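PDB 6TFD: copper-containing nitrite reductase from Hyphomicrobium denitrificans 1NES1, which probably catalyses the reduction of nitrite to nitric oxide with electrons from cytochrome c and binds copper at several sites. Local coordinates for residues Gly41-Ile46 against Arg123-Gln128; Gly77-Ala82 against Ser91-Gly96; Glu209-Asn214 against Glu246-Phe251. All coordinates share one frame; numbering follows the deposited sequence.

Contact 1 (Gly41-Ile46 against Arg123-Gln128). With CU (copper (II) ion), chain F.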
loop_
_atom_site.group_PDB
_atom_site.type_symbol
_atom_site.label_atom_id
_atom_site.label_comp_id
_atom_site.label_asym_id
_atom_site.label_seq_id
_atom_site.Cartn_x
_atom_site.Cartn_y
_atom_site.Cartn_z
ATOM N N GLY A 41 -17.747 -10.134 -11.842
ATOM C CA GLY A 41 -19.054 -9.670 -11.317
ATOM C C GLY A 41 -19.722 -10.666 -10.379
ATOM O O GLY A 41 -20.916 -10.438 -10.013
ATOM N N ARG A 42 -18.993 -11.712 -9.961
ATOM C CA ARG A 42 -19.564 -12.846 -9.186
ATOM C C ARG A 42 -18.627 -13.262 -8.036
ATOM O O ARG A 42 -17.433 -12.993 -8.075
ATOM C CB ARG A 42 -19.865 -14.003 -10.154
ATOM C CG ARG A 42 -21.226 -13.961 -10.840
ATOM C CD ARG A 42 -21.206 -14.458 -12.286
ATOM N NE ARG A 42 -20.857 -15.880 -12.431
ATOM C CZ ARG A 42 -19.709 -16.386 -12.930
ATOM N NH1 ARG A 42 -18.731 -15.603 -13.368
ATOM N NH2 ARG A 42 -19.540 -17.699 -12.972
ATOM N N MET A 43 -19.181 -13.893 -7.011
ATOM C CA MET A 43 -18.417 -14.629 -5.979
ATOM C C MET A 43 -18.060 -16.009 -6.541
ATOM O O MET A 43 -18.980 -16.787 -6.871
ATOM C CB MET A 43 -19.229 -14.796 -4.700
ATOM C CG MET A 43 -18.375 -15.202 -3.531
ATOM S SD MET A 43 -19.249 -14.909 -1.980
ATOM C CE MET A 43 -20.748 -15.848 -2.270
ATOM N N VAL A 44 -16.761 -16.285 -6.659
ATOM C CA VAL A 44 -16.206 -17.414 -7.455
ATOM C C VAL A 44 -15.059 -18.086 -6.701
ATOM O O VAL A 44 -14.620 -17.582 -5.654
ATOM C CB VAL A 44 -15.731 -16.914 -8.826
ATOM C CG1 VAL A 44 -16.890 -16.370 -9.629
ATOM C CG2 VAL A 44 -14.616 -15.884 -8.708
ATOM N N TYR A 45 -14.618 -19.218 -7.233
ATOM C CA TYR A 45 -13.321 -19.855 -6.913
ATOM C C TYR A 45 -12.332 -19.253 -7.903
ATOM O O TYR A 45 -12.767 -19.009 -9.045
ATOM C CB TYR A 45 -13.445 -21.368 -7.072
ATOM C CG TYR A 45 -14.419 -22.066 -6.160
ATOM C CD1 TYR A 45 -14.083 -22.342 -4.849
ATOM C CD2 TYR A 45 -15.652 -22.505 -6.608
ATOM C CE1 TYR A 45 -14.937 -23.028 -4.003
ATOM C CE2 TYR A 45 -16.526 -23.188 -5.771
ATOM C CZ TYR A 45 -16.165 -23.458 -4.462
ATOM O OH TYR A 45 -16.986 -24.133 -3.596
ATOM N N ILE A 46 -11.091 -18.987 -7.491
ATOM C CA ILE A 46 -9.990 -18.507 -8.384
ATOM C C ILE A 46 -8.828 -19.494 -8.270
ATOM O O ILE A 46 -8.339 -19.738 -7.132
ATOM C CB ILE A 46 -9.556 -17.067 -8.044
ATOM C CG1 ILE A 46 -10.719 -16.079 -8.174
ATOM C CG2 ILE A 46 -8.396 -16.622 -8.917
ATOM C CD1 ILE A 46 -10.678 -14.926 -7.186
ATOM N N ARG A 123 -23.777 -20.787 -4.313
ATOM C CA ARG A 123 -23.748 -21.503 -5.621
ATOM C C ARG A 123 -24.415 -20.617 -6.680
ATOM O O ARG A 123 -23.801 -20.365 -7.761
ATOM C CB ARG A 123 -24.445 -22.862 -5.512
ATOM C CG ARG A 123 -24.244 -23.764 -6.719
ATOM C CD ARG A 123 -24.894 -25.128 -6.530
ATOM N NE ARG A 123 -24.418 -26.011 -7.584
ATOM C CZ ARG A 123 -24.506 -27.331 -7.579
ATOM N NH1 ARG A 123 -24.000 -28.030 -8.585
ATOM N NH2 ARG A 123 -25.079 -27.952 -6.565
ATOM N N GLN A 124 -25.625 -20.150 -6.373
ATOM C CA GLN A 124 -26.384 -19.181 -7.211
ATOM C C GLN A 124 -25.542 -17.910 -7.475
ATOM O O GLN A 124 -25.616 -17.400 -8.602
ATOM C CB GLN A 124 -27.698 -18.818 -6.518
ATOM C CG GLN A 124 -28.673 -19.968 -6.322
ATOM C CD GLN A 124 -29.878 -19.474 -5.549
ATOM O OE1 GLN A 124 -29.881 -19.397 -4.310
ATOM N NE2 GLN A 124 -30.909 -19.094 -6.294
ATOM N N ALA A 125 -24.757 -17.425 -6.495
ATOM C CA ALA A 125 -23.898 -16.214 -6.603
ATOM C C ALA A 125 -22.661 -16.442 -7.493
ATOM O O ALA A 125 -22.026 -15.409 -7.820
ATOM C CB ALA A 125 -23.479 -15.750 -5.236
ATOM N N GLY A 126 -22.294 -17.703 -7.828
ATOM C CA GLY A 126 -21.267 -18.026 -8.854
ATOM C C GLY A 126 -20.227 -19.084 -8.472
ATOM O O GLY A 126 -19.413 -19.490 -9.353
ATOM N N MET A 127 -20.228 -19.538 -7.223
ATOM C CA MET A 127 -19.248 -20.536 -6.727
ATOM C C MET A 127 -19.634 -21.914 -7.276
ATOM O O MET A 127 -20.306 -22.701 -6.565
ATOM C CB MET A 127 -19.183 -20.531 -5.197
ATOM C CG MET A 127 -18.890 -19.154 -4.661
ATOM S SD MET A 127 -18.370 -19.150 -2.936
ATOM C CE MET A 127 -16.617 -19.401 -3.212
ATOM N N GLN A 128 -19.215 -22.188 -8.509
ATOM C CA GLN A 128 -19.421 -23.507 -9.157
ATOM C C GLN A 128 -18.442 -23.634 -10.327
ATOM O O GLN A 128 -18.369 -22.697 -11.096
ATOM C CB GLN A 128 -20.878 -23.632 -9.618
ATOM C CG GLN A 128 -21.175 -24.830 -10.507
ATOM C CD GLN A 128 -22.658 -24.993 -10.753
ATOM O OE1 GLN A 128 -23.435 -25.287 -9.847
ATOM N NE2 GLN A 128 -23.069 -24.815 -11.995
HETATM CU CU CU F . -19.027 -19.900 -0.548
HETATM O O HOH W 1 -23.707 -15.935 -10.996
#
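Met127 lies across the Tyr45 ring at about a right angle, its methyl CE over one face at 4.2 Å from the ring centroid, only 14° off the normal. This is a CH-pi contact, and SD, farther above the same ring at 5.3 Å from the centroid, makes it also a Met-aromatic pair. Placing CG of Met127 anti to its carbonyl carbon (chi1 -55°) carries SD up to the copper ion, 2.6 Å away. Lower down, Met127 CB rests against Tyr45 CE2 at 3.8 Å. Met43 slants across Met127 on another flank: its CG touches SD at 4.0 Å, while the bend at chi3 takes Met43 CE to Ala125 CB, also 4.0 Å. Between the backbones there is one weak hydrogen bond, from Met43 N to Ala125 O (3.3 Å). Gly126 closes the short helix with a Schellman motif, and a CB there would collide with Met43 O and Arg42 CB. Beyond the pair, Tyr45 OH is hydrogen-bonded to the carbonyl of Asp81, while His80, Cys117 and His122 complete the type 1 copper site. The ring is therefore tethered at its hydroxyl while its face backs the thioether, and Met43 closes in from another direction. Such packing limits how far the Met127 side chain can swing, consistent with a copper ligand kept in a defined position by apolar neighbours.

Contact 2 (Gly77-Ala82 against Ser91-Gly96); sequences GAQHDA and SAIVSG. With CU (copper (II) ion), chain F.
The type 1 copper site of the N-terminal cupredoxin domain takes its ligand His80 from a loop that pairs antiparallel with 91-96. His80 and Val94 form a single hydrogen-bonded bridge: His80 N donates to Val94 O at 3.0 Å, and Val94 N returns the bond to His80 O at 2.8 Å. This fixes the backbone from which His80 ND1 reaches the copper ion, 2.0 Å away, while NE2 on the other side of the ring is held by Glu76. Towards one end, Gln79 sends NE2 straight to Ser95 OG (3.0 Å, 168°), the hydroxyl lying in the plane of the amide. At the other end the Ser91 hydroxyl sits between its own backbone N and carbonyl carbon (chi1 83°), where it accepts from Ala82 N at 3.1 Å and donates to Ala92 O at 2.6 Å. Ser91 N also binds Ala82 O; a water donates to both Asp81 OD2 and Ser91 O, and OD2 is also hydrogen-bonded to Ser118. With an alanine here in place of Ser91 the hydroxyl is gone, which would probably leave Ala82 N without this acceptor and Ala92 O without this donor. In the assembly, Glu315 of a neighbouring subunit takes the backbone N-H groups of Ser95 and Gly96. The histidine ligand is thus tied through its main chain and through its far nitrogen, which probably restricts both the place and the rotation of the imidazole at the metal.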
loop_
_atom_site.group_PDB
_atom_site.type_symbol
_atom_site.label_atom_id
_atom_site.label_comp_id
_atom_site.label_asym_id
_atom_site.label_seq_id
_atom_site.Cartn_x
_atom_site.Cartn_y
_atom_site.Cartn_z
ATOM N N GLY A 77 -13.334 -13.527 2.927
ATOM C CA GLY A 77 -13.703 -13.584 4.356
ATOM C C GLY A 77 -15.132 -14.036 4.639
ATOM O O GLY A 77 -15.541 -14.037 5.820
ATOM N N ALA A 78 -15.901 -14.385 3.622
ATOM C CA ALA A 78 -17.218 -15.031 3.821
ATOM C C ALA A 78 -16.966 -16.528 4.048
ATOM O O ALA A 78 -15.830 -16.970 3.807
ATOM C CB ALA A 78 -18.120 -14.747 2.636
ATOM N N GLN A 79 -17.981 -17.270 4.495
ATOM C CA GLN A 79 -17.898 -18.723 4.781
ATOM C C GLN A 79 -17.975 -19.506 3.472
ATOM O O GLN A 79 -18.822 -19.179 2.656
ATOM C CB GLN A 79 -19.001 -19.117 5.758
ATOM C CG GLN A 79 -18.764 -18.567 7.157
ATOM C CD GLN A 79 -19.534 -19.364 8.181
ATOM O OE1 GLN A 79 -20.763 -19.449 8.137
ATOM N NE2 GLN A 79 -18.809 -19.995 9.092
ATOM N N HIS A 80 -17.084 -20.482 3.263
ATOM C CA HIS A 80 -17.040 -21.318 2.028
ATOM C C HIS A 80 -16.707 -22.785 2.313
ATOM O O HIS A 80 -15.984 -23.092 3.283
ATOM C CB HIS A 80 -16.016 -20.768 1.031
ATOM C CG HIS A 80 -16.261 -19.346 0.671
ATOM N ND1 HIS A 80 -17.446 -18.926 0.116
ATOM C CD2 HIS A 80 -15.485 -18.252 0.788
ATOM C CE1 HIS A 80 -17.385 -17.632 -0.110
ATOM N NE2 HIS A 80 -16.189 -17.190 0.296
ATOM N N ASP A 81 -17.192 -23.659 1.439
ATOM C CA ASP A 81 -16.659 -25.025 1.274
ATOM C C ASP A 81 -16.603 -25.314 -0.228
ATOM O O ASP A 81 -16.834 -24.384 -1.036
ATOM C CB ASP A 81 -17.466 -26.020 2.105
ATOM C CG ASP A 81 -18.914 -26.185 1.674
ATOM O OD1 ASP A 81 -19.291 -25.634 0.630
ATOM O OD2 ASP A 81 -19.646 -26.898 2.374
ATOM N N ALA A 82 -16.227 -26.542 -0.580
ATOM C CA ALA A 82 -16.233 -27.086 -1.956
ATOM C C ALA A 82 -16.734 -28.524 -1.861
ATOM O O ALA A 82 -16.248 -29.270 -0.980
ATOM C CB ALA A 82 -14.860 -27.001 -2.572
ATOM N N SER A 91 -14.615 -30.319 1.229
ATOM C CA SER A 91 -13.777 -29.553 2.176
ATOM C C SER A 91 -14.568 -29.386 3.460
ATOM O O SER A 91 -15.765 -29.620 3.417
ATOM C CB SER A 91 -13.433 -28.200 1.609
ATOM O OG SER A 91 -14.497 -27.275 1.844
ATOM N N ALA A 92 -13.923 -28.936 4.533
ATOM C CA ALA A 92 -14.618 -28.350 5.698
ATOM C C ALA A 92 -14.983 -26.903 5.339
ATOM O O ALA A 92 -14.585 -26.418 4.252
ATOM C CB ALA A 92 -13.759 -28.420 6.936
ATOM N N ILE A 93 -15.704 -26.229 6.231
ATOM C CA ILE A 93 -16.123 -24.809 6.059
ATOM C C ILE A 93 -14.967 -23.911 6.522
ATOM O O ILE A 93 -14.491 -24.077 7.674
ATOM C CB ILE A 93 -17.447 -24.552 6.807
ATOM C CG1 ILE A 93 -18.591 -25.322 6.140
ATOM C CG2 ILE A 93 -17.728 -23.056 6.906
ATOM C CD1 ILE A 93 -19.895 -25.275 6.895
ATOM N N VAL A 94 -14.526 -23.001 5.656
ATOM C CA VAL A 94 -13.450 -22.021 5.979
ATOM C C VAL A 94 -14.094 -20.639 6.144
ATOM O O VAL A 94 -14.851 -20.213 5.259
ATOM C CB VAL A 94 -12.309 -22.063 4.943
ATOM C CG1 VAL A 94 -11.589 -23.400 5.007
ATOM C CG2 VAL A 94 -12.771 -21.781 3.521
ATOM N N SER A 95 -13.833 -19.986 7.274
ATOM C CA SER A 95 -14.555 -18.768 7.733
ATOM C C SER A 95 -13.704 -17.503 7.501
ATOM O O SER A 95 -14.152 -16.643 6.698
ATOM C CB SER A 95 -14.982 -18.925 9.169
ATOM O OG SER A 95 -15.821 -20.068 9.338
ATOM N N GLY A 96 -12.540 -17.373 8.152
ATOM C CA GLY A 96 -11.703 -16.153 8.049
ATOM C C GLY A 96 -10.817 -16.149 6.812
ATOM O O GLY A 96 -10.572 -17.228 6.276
HETATM CU CU CU F . -19.027 -19.900 -0.548
HETATM O O HOH W 2 -18.294 -28.709 3.981
#

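Contact 3 (Glu209-Asn214 against Glu246-Phe251); sequences ELHLKN and ETVVTF
His211 and Val248 face each other in an antiparallel beta ladder at what is, within this chain, the outer side of a cupredoxin sheet, the two strands running 164° apart. Leu210 with Val249 and Leu212 with Thr247 are the hydrogen-bonded pairs; His211 with Val248 is a non-hydrogen-bonded one, their side chains lying alongside each other. From CB, which passes Glu246 OE1 at a loose distance, the histidine continues to CG, set anti to the carbonyl carbon (chi1 -67°), and CG comes against Val248 CG2 at 4.1 Å. ND1 has the same methyl close by and gives a weak but fairly straight bond to Glu246 OE2 (3.3 Å), the carboxylate turned 73° from the ring. CE1 is flanked by both valine methyls, with CG2 at 3.4 Å; CG1 stands over the ring face in a CH-pi contact, 4.0 Å from the centroid. With carboxylates beside both ring nitrogens, the imidazole would probably tend toward its protonated form. Glu246 also serves Lys213, whose NZ forms a salt bridge with OE1 at 3.5 Å. On the opposite face, Leu210 CD2 packs on Val249 CG1 at 3.8 Å, and Leu210 and Leu212 lean on Val224. Thr250 and Phe251 pair with a strand of a neighbouring subunit, which carries the sheet across the interface. At the end of the imidazole, His211 NE2 meets the anti lone pair of Glu209 OE1 at 2.9 Å, the oxygen lying in the ring plane and the N-H pointing almost straight at it.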
loop_
_atom_site.group_PDB
_atom_site.type_symbol
_atom_site.label_atom_id
_atom_site.label_comp_id
_atom_site.label_asym_id
_atom_site.label_seq_id
_atom_site.Cartn_x
_atom_site.Cartn_y
_atom_site.Cartn_z
ATOM N N GLU A 209 44.198 -39.113 -9.431
ATOM C CA GLU A 209 44.669 -38.117 -10.436
ATOM C C GLU A 209 43.411 -37.479 -11.037
ATOM O O GLU A 209 42.797 -38.109 -11.927
ATOM C CB GLU A 209 45.566 -38.768 -11.501
ATOM C CG GLU A 209 46.157 -37.807 -12.534
ATOM C CD GLU A 209 46.909 -38.472 -13.688
ATOM O OE1 GLU A 209 46.841 -37.983 -14.830
ATOM O OE2 GLU A 209 47.576 -39.481 -13.448
ATOM N N LEU A 210 43.029 -36.299 -10.541
ATOM C CA LEU A 210 41.779 -35.613 -10.962
ATOM C C LEU A 210 42.066 -34.577 -12.047
ATOM O O LEU A 210 42.884 -33.684 -11.791
ATOM C CB LEU A 210 41.138 -34.917 -9.766
ATOM C CG LEU A 210 39.876 -34.165 -10.146
ATOM C CD1 LEU A 210 38.705 -35.116 -10.180
ATOM C CD2 LEU A 210 39.618 -33.033 -9.193
ATOM N N HIS A 211 41.366 -34.679 -13.178
ATOM C CA HIS A 211 41.329 -33.676 -14.275
ATOM C C HIS A 211 39.970 -32.955 -14.272
ATOM O O HIS A 211 38.958 -33.614 -14.593
ATOM C CB HIS A 211 41.605 -34.379 -15.609
ATOM C CG HIS A 211 42.995 -34.903 -15.704
ATOM N ND1 HIS A 211 43.990 -34.212 -16.366
ATOM C CD2 HIS A 211 43.576 -36.005 -15.171
ATOM C CE1 HIS A 211 45.129 -34.873 -16.247
ATOM N NE2 HIS A 211 44.901 -35.972 -15.515
ATOM N N LEU A 212 39.937 -31.660 -13.926
ATOM C CA LEU A 212 38.701 -30.831 -14.025
ATOM C C LEU A 212 38.813 -29.886 -15.231
ATOM O O LEU A 212 39.691 -28.968 -15.214
ATOM C CB LEU A 212 38.463 -30.051 -12.726
ATOM C CG LEU A 212 37.019 -29.586 -12.501
ATOM C CD1 LEU A 212 36.761 -29.276 -11.043
ATOM C CD2 LEU A 212 36.679 -28.361 -13.341
ATOM N N LYS A 213 37.949 -30.100 -16.225
ATOM C CA LYS A 213 37.807 -29.230 -17.418
ATOM C C LYS A 213 36.576 -28.354 -17.198
ATOM O O LYS A 213 35.519 -28.922 -16.855
ATOM C CB LYS A 213 37.588 -30.047 -18.694
ATOM C CG LYS A 213 38.817 -30.689 -19.331
ATOM C CD LYS A 213 38.467 -31.527 -20.576
ATOM C CE LYS A 213 39.272 -31.178 -21.813
ATOM N NZ LYS A 213 40.508 -31.989 -21.911
ATOM N N ASN A 214 36.716 -27.034 -17.371
ATOM C CA ASN A 214 35.584 -26.076 -17.417
ATOM C C ASN A 214 35.212 -25.926 -18.883
ATOM O O ASN A 214 36.106 -25.502 -19.653
ATOM C CB ASN A 214 35.936 -24.721 -16.801
ATOM C CG ASN A 214 34.726 -23.954 -16.312
ATOM O OD1 ASN A 214 33.589 -24.327 -16.588
ATOM N ND2 ASN A 214 34.958 -22.890 -15.561
ATOM N N GLU A 246 41.728 -26.313 -18.107
ATOM C CA GLU A 246 41.765 -27.543 -17.273
ATOM C C GLU A 246 42.679 -27.330 -16.064
ATOM O O GLU A 246 43.748 -26.721 -16.240
ATOM C CB GLU A 246 42.285 -28.725 -18.092
ATOM C CG GLU A 246 42.289 -30.059 -17.340
ATOM C CD GLU A 246 42.949 -31.184 -18.123
ATOM O OE1 GLU A 246 42.234 -31.882 -18.854
ATOM O OE2 GLU A 246 44.179 -31.338 -18.026
ATOM N N THR A 247 42.287 -27.842 -14.894
ATOM C CA THR A 247 43.197 -28.031 -13.726
ATOM C C THR A 247 43.382 -29.531 -13.465
ATOM O O THR A 247 42.479 -30.349 -13.832
ATOM C CB THR A 247 42.771 -27.264 -12.462
ATOM O OG1 THR A 247 41.406 -27.516 -12.106
ATOM C CG2 THR A 247 43.013 -25.776 -12.607
ATOM N N VAL A 248 44.538 -29.867 -12.886
ATOM C CA VAL A 248 44.939 -31.251 -12.503
ATOM C C VAL A 248 45.457 -31.211 -11.066
ATOM O O VAL A 248 46.274 -30.339 -10.750
ATOM C CB VAL A 248 45.979 -31.822 -13.485
ATOM C CG1 VAL A 248 46.356 -33.250 -13.132
ATOM C CG2 VAL A 248 45.484 -31.756 -14.920
ATOM N N VAL A 249 44.943 -32.101 -10.221
ATOM C CA VAL A 249 45.393 -32.271 -8.806
ATOM C C VAL A 249 45.512 -33.769 -8.471
ATOM O O VAL A 249 44.634 -34.582 -8.912
ATOM C CB VAL A 249 44.429 -31.558 -7.838
ATOM C CG1 VAL A 249 43.041 -32.200 -7.878
ATOM C CG2 VAL A 249 44.983 -31.488 -6.411
ATOM N N THR A 250 46.530 -34.115 -7.679
ATOM C CA THR A 250 46.757 -35.487 -7.158
ATOM C C THR A 250 46.514 -35.473 -5.655
ATOM O O THR A 250 47.002 -34.526 -4.988
ATOM C CB THR A 250 48.144 -35.996 -7.543
ATOM O OG1 THR A 250 48.098 -36.092 -8.966
ATOM C CG2 THR A 250 48.488 -37.338 -6.940
ATOM N N PHE A 251 45.754 -36.448 -5.154
ATOM C CA PHE A 251 45.497 -36.576 -3.697
ATOM C C PHE A 251 45.327 -38.059 -3.327
ATOM O O PHE A 251 44.865 -38.865 -4.173
ATOM C CB PHE A 251 44.343 -35.654 -3.281
ATOM C CG PHE A 251 42.963 -36.109 -3.684
ATOM C CD1 PHE A 251 42.258 -37.015 -2.898
ATOM C CD2 PHE A 251 42.357 -35.615 -4.831
ATOM C CE1 PHE A 251 40.992 -37.447 -3.266
ATOM C CE2 PHE A 251 41.082 -36.033 -5.185
ATOM C CZ PHE A 251 40.405 -36.946 -4.400
#

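How the contacts relate
From the N terminus, strand 42-48 is the first element used: contact 1 joins it to 123-128, closing a loop of 76 residues. Contact 2 falls wholly within that loop, bringing together 77-82 and 91-96, on either side of the short strands 83-84 and 89-90. The two share one copper ion and touch directly, so the edge strand, the ligand loop after strand 111-116 and the histidine loop meet at one site. Contact 3 follows in series, closing a 31-residue loop in the next cupredoxin domain that carries the copper ligands His222, Asp225 and His227. It lies about 43 Å from contact 1 at the nearest atoms and about 50 Å from contact 2.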